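Local atomic coordinates of protein bvu-3222 (Bacteroides vulgatus ATCC 8482, PDB entry 3FYF), a protein that is of unknown function but belongs to the DUF4251 family and is probably exported to the periplasm. Residues V55-R63 with T83-N91; I128-I136 with S146-S154. All coordinates share one frame; numbering follows the deposited sequence. Where two conformers were deposited one is given.

Contact 1 (V55-R63 with T83-N91)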
loop_
_atom_site.group_PDB
_atom_site.type_symbol
_atom_site.label_atom_id
_atom_site.label_comp_id
_atom_site.label_asym_id
_atom_site.label_seq_id
_atom_site.Cartn_x
_atom_site.Cartn_y
_atom_site.Cartn_z
ATOM N N VAL B 55 -6.653 1.451 1.240
ATOM C CA VAL B 55 -7.230 2.647 0.661
ATOM C C VAL B 55 -6.482 3.833 1.242
ATOM O O VAL B 55 -6.216 3.850 2.437
ATOM C CB VAL B 55 -8.769 2.734 0.945
ATOM C CG1 VAL B 55 -9.316 4.106 0.642
ATOM C CG2 VAL B 55 -9.526 1.668 0.139
ATOM N N VAL B 56 -6.110 4.783 0.378
ATOM C CA VAL B 56 -5.423 6.024 0.770
ATOM C C VAL B 56 -6.299 7.233 0.414
ATOM O O VAL B 56 -6.753 7.372 -0.720
ATOM C CB VAL B 56 -4.003 6.151 0.107
ATOM C CG1 VAL B 56 -3.268 7.396 0.596
ATOM C CG2 VAL B 56 -3.155 4.908 0.390
ATOM N N PHE B 57 -6.525 8.096 1.396
ATOM C CA PHE B 57 -7.384 9.268 1.254
ATOM C C PHE B 57 -6.540 10.497 0.973
ATOM O O PHE B 57 -5.313 10.453 1.120
ATOM C CB PHE B 57 -8.227 9.454 2.526
ATOM C CG PHE B 57 -9.078 8.255 2.862
ATOM C CD1 PHE B 57 -10.366 8.136 2.341
ATOM C CD2 PHE B 57 -8.584 7.235 3.676
ATOM C CE1 PHE B 57 -11.150 7.031 2.635
ATOM C CE2 PHE B 57 -9.352 6.121 3.966
ATOM C CZ PHE B 57 -10.639 6.019 3.452
ATOM N N ARG B 58 -7.185 11.593 0.568
ATOM C CA ARG B 58 -6.463 12.817 0.192
ATOM C C ARG B 58 -5.843 13.544 1.391
ATOM O O ARG B 58 -4.958 14.385 1.226
ATOM C CB ARG B 58 -7.344 13.773 -0.635
ATOM C CG ARG B 58 -8.497 14.433 0.121
ATOM C CD ARG B 58 -9.020 15.652 -0.650
ATOM N NE ARG B 58 -8.238 16.859 -0.375
ATOM C CZ ARG B 58 -8.724 17.970 0.182
ATOM N NH1 ARG B 58 -7.924 19.009 0.392
ATOM N NH2 ARG B 58 -10.006 18.053 0.521
ATOM N N ASN B 59 -6.312 13.214 2.592
ATOM C CA ASN B 59 -5.683 13.702 3.814
ATOM C C ASN B 59 -4.516 12.830 4.302
ATOM O O ASN B 59 -4.053 12.982 5.430
ATOM C CB ASN B 59 -6.727 13.942 4.918
ATOM C CG ASN B 59 -7.315 12.666 5.485
ATOM O OD1 ASN B 59 -7.160 11.570 4.937
ATOM N ND2 ASN B 59 -8.017 12.811 6.599
ATOM N N GLY B 60 -4.060 11.912 3.448
ATOM C CA GLY B 60 -2.893 11.079 3.734
ATOM C C GLY B 60 -3.148 9.830 4.563
ATOM O O GLY B 60 -2.239 9.027 4.762
ATOM N N ILE B 61 -4.381 9.661 5.042
ATOM C CA ILE B 61 -4.749 8.489 5.834
ATOM C C ILE B 61 -4.758 7.262 4.947
ATOM O O ILE B 61 -5.313 7.300 3.859
ATOM C CB ILE B 61 -6.132 8.679 6.523
ATOM C CG1 ILE B 61 -6.009 9.649 7.690
ATOM C CG2 ILE B 61 -6.740 7.341 7.024
ATOM C CD1 ILE B 61 -7.341 10.040 8.255
ATOM N N MET B 62 -4.137 6.186 5.420
ATOM C CA MET B 62 -4.280 4.876 4.799
ATOM C C MET B 62 -4.838 3.852 5.783
ATOM O O MET B 62 -4.459 3.826 6.954
ATOM C CB MET B 62 -2.937 4.396 4.245
ATOM C CG MET B 62 -2.179 3.465 5.177
ATOM S SD MET B 62 -2.612 1.732 4.933
ATOM C CE MET B 62 -1.829 0.984 6.361
ATOM N N ARG B 63 -5.741 3.009 5.294
ATOM C CA ARG B 63 -6.320 1.947 6.086
ATOM C C ARG B 63 -6.285 0.651 5.296
ATOM O O ARG B 63 -6.634 0.636 4.113
ATOM C CB ARG B 63 -7.758 2.293 6.463
ATOM C CG ARG B 63 -8.051 2.151 7.946
ATOM C CD ARG B 63 -8.658 0.817 8.280
ATOM N NE ARG B 63 -8.986 0.711 9.699
ATOM C CZ ARG B 63 -9.022 -0.434 10.368
ATOM N NH1 ARG B 63 -9.337 -0.437 11.655
ATOM N NH2 ARG B 63 -8.736 -1.578 9.754
ATOM N N THR B 83 -16.984 1.575 -2.184
ATOM C CA THR B 83 -16.156 1.784 -1.001
ATOM C C THR B 83 -17.016 1.937 0.260
ATOM O O THR B 83 -18.199 2.279 0.180
ATOM C CB THR B 83 -15.153 2.966 -1.185
ATOM O OG1 THR B 83 -14.116 2.880 -0.200
ATOM C CG2 THR B 83 -15.835 4.328 -1.111
ATOM N N ALA B 84 -16.415 1.671 1.416
ATOM C CA ALA B 84 -17.123 1.721 2.697
ATOM C C ALA B 84 -17.103 3.107 3.353
ATOM O O ALA B 84 -17.606 3.281 4.468
ATOM C CB ALA B 84 -16.557 0.665 3.651
ATOM N N PHE B 85 -16.522 4.081 2.658
ATOM C CA PHE B 85 -16.505 5.458 3.137
ATOM C C PHE B 85 -17.454 6.335 2.328
ATOM O O PHE B 85 -17.908 5.948 1.251
ATOM C CB PHE B 85 -15.086 6.027 3.080
ATOM C CG PHE B 85 -14.030 5.070 3.555
ATOM C CD1 PHE B 85 -13.772 4.917 4.908
ATOM C CD2 PHE B 85 -13.295 4.322 2.649
ATOM C CE1 PHE B 85 -12.801 4.038 5.347
ATOM C CE2 PHE B 85 -12.322 3.441 3.084
ATOM C CZ PHE B 85 -12.076 3.299 4.435
ATOM N N THR B 86 -17.750 7.519 2.853
ATOM C CA THR B 86 -19.027 8.174 2.596
ATOM C C THR B 86 -18.922 9.147 1.426
ATOM O O THR B 86 -19.492 8.915 0.361
ATOM C CB THR B 86 -19.533 8.933 3.838
ATOM O OG1 THR B 86 -19.576 8.043 4.961
ATOM C CG2 THR B 86 -20.924 9.495 3.589
ATOM N N ASN B 87 -18.190 10.237 1.633
ATOM C CA ASN B 87 -17.681 11.038 0.527
ATOM C C ASN B 87 -16.173 10.891 0.354
ATOM O O ASN B 87 -15.432 11.872 0.419
ATOM C CB ASN B 87 -18.046 12.512 0.721
ATOM C CG ASN B 87 -18.912 13.050 -0.401
ATOM O OD1 ASN B 87 -19.666 12.307 -1.030
ATOM N ND2 ASN B 87 -18.810 14.349 -0.656
ATOM N N PHE B 88 -15.726 9.659 0.132
ATOM C CA PHE B 88 -14.302 9.372 0.008
ATOM C C PHE B 88 -13.504 10.052 1.116
ATOM O O PHE B 88 -12.398 10.541 0.887
ATOM C CB PHE B 88 -13.783 9.814 -1.362
ATOM C CG PHE B 88 -14.620 9.331 -2.511
ATOM C CD1 PHE B 88 -14.363 8.107 -3.106
ATOM C CD2 PHE B 88 -15.663 10.101 -2.999
ATOM C CE1 PHE B 88 -15.132 7.660 -4.164
ATOM C CE2 PHE B 88 -16.435 9.659 -4.057
ATOM C CZ PHE B 88 -16.168 8.436 -4.640
ATOM N N VAL B 89 -14.073 10.079 2.317
ATOM C CA VAL B 89 -13.357 10.561 3.496
ATOM C C VAL B 89 -13.409 9.442 4.538
ATOM O O VAL B 89 -14.431 8.770 4.669
ATOM C CB VAL B 89 -13.982 11.893 4.045
ATOM C CG1 VAL B 89 -13.345 12.323 5.365
ATOM C CG2 VAL B 89 -13.851 13.022 3.025
ATOM N N TYR B 90 -12.302 9.227 5.250
ATOM C CA TYR B 90 -12.196 8.155 6.247
ATOM C C TYR B 90 -13.132 8.326 7.454
ATOM O O TYR B 90 -13.768 7.364 7.899
ATOM C CB TYR B 90 -10.746 8.002 6.733
ATOM C CG TYR B 90 -10.564 6.851 7.695
ATOM C CD1 TYR B 90 -10.683 5.537 7.259
ATOM C CD2 TYR B 90 -10.295 7.075 9.044
ATOM C CE1 TYR B 90 -10.541 4.474 8.137
ATOM C CE2 TYR B 90 -10.147 6.009 9.933
ATOM C CZ TYR B 90 -10.265 4.714 9.472
ATOM O OH TYR B 90 -10.116 3.654 10.344
ATOM N N ASN B 91 -13.194 9.549 7.979
ATOM C CA ASN B 91 -13.998 9.863 9.156
ATOM C C ASN B 91 -15.305 10.553 8.770
ATOM O O ASN B 91 -16.269 10.557 9.538
ATOM C CB ASN B 91 -13.207 10.750 10.126
ATOM C CG ASN B 91 -11.837 10.172 10.478
ATOM O OD1 ASN B 91 -11.731 9.145 11.155
ATOM N ND2 ASN B 91 -10.782 10.849 10.034
HETATM O O HOH W 1 -10.010 10.904 5.184
#

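Contact 2 (I128-I136 with S146-S154)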
loop_
_atom_site.group_PDB
_atom_site.type_symbol
_atom_site.label_atom_id
_atom_site.label_comp_id
_atom_site.label_asym_id
_atom_site.label_seq_id
_atom_site.Cartn_x
_atom_site.Cartn_y
_atom_site.Cartn_z
ATOM N N ILE B 128 -25.725 7.737 -11.412
ATOM C CA ILE B 128 -26.989 8.423 -11.163
ATOM C C ILE B 128 -26.763 9.682 -10.316
ATOM O O ILE B 128 -27.051 10.793 -10.760
ATOM C CB ILE B 128 -28.059 7.477 -10.538
ATOM C CG1 ILE B 128 -28.454 6.385 -11.540
ATOM C CG2 ILE B 128 -29.296 8.264 -10.081
ATOM C CD1 ILE B 128 -29.353 5.293 -10.972
ATOM N N ALA B 129 -26.232 9.509 -9.110
ATOM C CA ALA B 129 -25.973 10.641 -8.231
ATOM C C ALA B 129 -24.641 11.301 -8.578
ATOM O O ALA B 129 -24.588 12.505 -8.847
ATOM C CB ALA B 129 -26.006 10.206 -6.767
ATOM N N VAL B 130 -23.573 10.507 -8.585
ATOM C CA VAL B 130 -22.223 11.028 -8.808
ATOM C C VAL B 130 -21.488 10.353 -9.976
ATOM O O VAL B 130 -21.721 9.176 -10.282
ATOM C CB VAL B 130 -21.355 10.985 -7.506
ATOM C CG1 VAL B 130 -21.962 11.875 -6.419
ATOM C CG2 VAL B 130 -21.185 9.557 -6.988
ATOM N N SER B 131 -20.619 11.128 -10.623
ATOM C CA SER B 131 -19.791 10.646 -11.726
ATOM C C SER B 131 -18.319 10.637 -11.312
ATOM O O SER B 131 -17.936 11.315 -10.359
ATOM C CB SER B 131 -19.989 11.526 -12.961
ATOM O OG SER B 131 -19.657 12.878 -12.683
ATOM N N ALA B 132 -17.493 9.876 -12.033
ATOM C CA ALA B 132 -16.067 9.769 -11.697
ATOM C C ALA B 132 -15.155 9.449 -12.880
ATOM O O ALA B 132 -15.557 8.789 -13.831
ATOM C CB ALA B 132 -15.852 8.734 -10.576
ATOM N N THR B 133 -13.924 9.939 -12.810
ATOM C CA THR B 133 -12.863 9.429 -13.664
ATOM C C THR B 133 -11.930 8.557 -12.828
ATOM O O THR B 133 -11.615 8.871 -11.680
ATOM C CB THR B 133 -12.081 10.536 -14.393
ATOM O OG1 THR B 133 -11.637 11.522 -13.454
ATOM C CG2 THR B 133 -12.960 11.193 -15.455
ATOM N N VAL B 134 -11.520 7.449 -13.430
ATOM C CA VAL B 134 -10.771 6.398 -12.772
ATOM C C VAL B 134 -9.433 6.244 -13.480
ATOM O O VAL B 134 -9.367 6.274 -14.712
ATOM C CB VAL B 134 -11.543 5.050 -12.837
ATOM C CG1 VAL B 134 -10.791 3.957 -12.119
ATOM C CG2 VAL B 134 -12.948 5.187 -12.248
ATOM N N SER B 135 -8.370 6.099 -12.693
ATOM C CA SER B 135 -7.036 5.896 -13.233
ATOM C C SER B 135 -6.361 4.700 -12.560
ATOM O O SER B 135 -6.109 4.716 -11.357
ATOM C CB SER B 135 -6.205 7.173 -13.077
ATOM O OG SER B 135 -5.024 7.112 -13.847
ATOM N N ILE B 136 -6.100 3.659 -13.347
ATOM C CA ILE B 136 -5.467 2.440 -12.865
ATOM C C ILE B 136 -4.034 2.370 -13.381
ATOM O O ILE B 136 -3.779 2.580 -14.562
ATOM C CB ILE B 136 -6.242 1.152 -13.303
ATOM C CG1 ILE B 136 -7.672 1.152 -12.751
ATOM C CG2 ILE B 136 -5.493 -0.121 -12.864
ATOM C CD1 ILE B 136 -8.591 0.060 -13.335
ATOM N N SER B 146 -2.878 -0.011 -8.620
ATOM C CA SER B 146 -3.367 1.137 -7.877
ATOM C C SER B 146 -4.460 1.850 -8.679
ATOM O O SER B 146 -4.272 2.157 -9.857
ATOM C CB SER B 146 -2.219 2.110 -7.647
ATOM O OG SER B 146 -2.545 3.020 -6.617
ATOM N N VAL B 147 -5.586 2.129 -8.036
ATOM C CA VAL B 147 -6.729 2.774 -8.697
ATOM C C VAL B 147 -7.015 4.111 -8.040
ATOM O O VAL B 147 -7.386 4.141 -6.877
ATOM C CB VAL B 147 -8.018 1.927 -8.570
ATOM C CG1 VAL B 147 -9.147 2.558 -9.348
ATOM C CG2 VAL B 147 -7.797 0.542 -9.071
ATOM N N THR B 148 -6.861 5.211 -8.775
ATOM C CA THR B 148 -7.177 6.534 -8.228
ATOM C C THR B 148 -8.522 7.028 -8.787
ATOM O O THR B 148 -8.743 7.028 -9.999
ATOM C CB THR B 148 -6.031 7.554 -8.480
ATOM O OG1 THR B 148 -4.806 7.056 -7.926
ATOM C CG2 THR B 148 -6.325 8.890 -7.829
ATOM N N ILE B 149 -9.411 7.435 -7.882
ATOM C CA ILE B 149 -10.763 7.867 -8.219
ATOM C C ILE B 149 -10.958 9.375 -7.982
ATOM O O ILE B 149 -10.675 9.891 -6.903
ATOM C CB ILE B 149 -11.813 7.039 -7.427
ATOM C CG1 ILE B 149 -11.682 5.551 -7.774
ATOM C CG2 ILE B 149 -13.235 7.525 -7.715
ATOM C CD1 ILE B 149 -11.899 4.624 -6.590
ATOM N N ASN B 150 -11.440 10.060 -9.014
ATOM C CA ASN B 150 -11.766 11.485 -8.965
ATOM C C ASN B 150 -13.287 11.713 -9.165
ATOM O O ASN B 150 -13.765 11.714 -10.294
ATOM C CB ASN B 150 -10.942 12.206 -10.044
ATOM C CG ASN B 150 -11.192 13.713 -10.099
ATOM O OD1 ASN B 150 -12.115 14.245 -9.480
ATOM N ND2 ASN B 150 -10.351 14.407 -10.855
ATOM N N PRO B 151 -14.044 11.911 -8.069
ATOM C CA PRO B 151 -15.493 12.107 -8.186
ATOM C C PRO B 151 -15.929 13.550 -8.490
ATOM O O PRO B 151 -15.431 14.494 -7.884
ATOM C CB PRO B 151 -16.012 11.662 -6.819
ATOM C CG PRO B 151 -14.906 11.970 -5.880
ATOM C CD PRO B 151 -13.609 11.918 -6.661
ATOM N N ASN B 152 -16.855 13.694 -9.437
ATOM C CA ASN B 152 -17.463 14.988 -9.794
ATOM C C ASN B 152 -16.462 16.114 -10.037
ATOM O O ASN B 152 -16.658 17.232 -9.559
ATOM C CB ASN B 152 -18.482 15.409 -8.732
ATOM C CG ASN B 152 -19.426 14.287 -8.355
ATOM O OD1 ASN B 152 -20.146 13.746 -9.198
ATOM N ND2 ASN B 152 -19.422 13.927 -7.081
ATOM N N PHE B 153 -15.368 15.785 -10.733
ATOM C CA PHE B 153 -14.302 16.735 -11.109
ATOM C C PHE B 153 -13.662 17.494 -9.936
ATOM O O PHE B 153 -12.984 18.497 -10.151
ATOM C CB PHE B 153 -14.807 17.746 -12.163
ATOM C CG PHE B 153 -15.469 17.115 -13.360
ATOM C CD1 PHE B 153 -14.708 16.672 -14.436
ATOM C CD2 PHE B 153 -16.857 16.986 -13.421
ATOM C CE1 PHE B 153 -15.311 16.101 -15.551
ATOM C CE2 PHE B 153 -17.474 16.414 -14.528
ATOM C CZ PHE B 153 -16.700 15.972 -15.599
ATOM N N SER B 154 -13.874 17.018 -8.707
ATOM C CA SER B 154 -13.458 17.752 -7.507
ATOM C C SER B 154 -11.961 17.654 -7.231
ATOM O O SER B 154 -11.398 18.507 -6.538
ATOM C CB SER B 154 -14.254 17.282 -6.282
ATOM O OG SER B 154 -14.083 15.894 -6.048
HETATM O O HOH W 2 -3.643 4.974 -9.635
#

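Contact 1 (V55-R63 with T83-N91)
F57, F85 and Y90 bring three aromatic rings together where the hairpin of V55-R63 meets the loop of T83-N91. F57 and F85 form a T-shaped pair, the CZ edge of F57 directed over the centre of the F85 face with the planes at 87°. Across one face of F57 comes Y90, its CB in CH-pi contact 3.8 Å from the ring centroid of F57; the opposite face is met by V55 CG1, which also touches F85 CE2 at 3.9 Å. I61 CG2 makes a second CH-pi contact, over the face of Y90, 4.3 Å from its centroid.

Two polar links accompany the packing. With CG anti to the backbone N (chi1 -176°), the phenol of Y90 runs along the hairpin towards R63, and OH accepts a hydrogen bond from R63 NE at 3.2 Å, nearly in the guanidinium plane. A water accepts from Y90 N at 2.8 Å and donates weakly to N59 OD1. A leucine in place of Y90 would probably leave R63 NE without this acceptor and I61 CG2 without its aromatic face. F57-G60, with G60 at positive phi, closes the hairpin as a type I turn plus G1 bulge. The aromatic cluster packs this bulged beta hairpin on the loop after strand 78-83.

Contact 2 (I128-I136 with S146-S154)
S131 and N152 exchange two hydrogen bonds at the end of the hairpin where segment I128-I136 comes in and strand 146-151 runs out. One is backbone, N152 N to S131 O at 2.8 Å; the other is made by the N152 side chain. Its CB only leads off the chain, and with chi1 at -47°, beside the backbone N, CG turns back towards the V130-S131 backbone, 3.9 Å from V130 CB. OD1 accepts from S131 N at 3.0 Å, the donor tilted 34° from the carbonyl plane, while ND2 rests against V130 CG1 at 3.3 Å. The amide thus takes the place of a backbone carbonyl at the point where P151-S154 folds into a type I' turn, whose P151 O accepts from both S154 N and S154 OG.

Further along, T133 with N150 and S135 with T148 are hydrogen-bonded antiparallel pairs, the shortest link being T148 N to S135 O at 2.7 Å. A water donates to S135 O and also bonds T148 OG1. On the other face the side chains are apolar: V134 CG1 meets V147 CG1 at 3.5 Å, and I136 CG1 lies alongside V147 CG2 at 3.7 Å.

This hairpin is held between strand 119-126, bonded to the backbone of A132, V134 and I136, and strand 158-166, bonded through V147 to M160. The face of A132, V134 and I149 packs on I81 of strand 78-83, as expected of a strongly curled antiparallel sheet.

After helix 27-44 the chain enters the curled antiparallel sheet. Contact 1 closes the longer loop, bringing the hairpin of 54-57 and 62-64 to the segment that follows strand 78-83, with strand 71-75 lying between. The chain then runs through strands 100-113 and 119-126 before contact 2 closes the short connection between strands 132-138 and 144-151. The two are in series, neither nested nor crossed, yet they touch: F88 CE2 of the 83-91 loop packs on P151 CG at 3.3 Å, and F88 also reaches I149. Strand 158-166 borders both hairpins, pairing with 54-57 and with 144-151. Across the dimer, S146 packs on G60 of the second subunit.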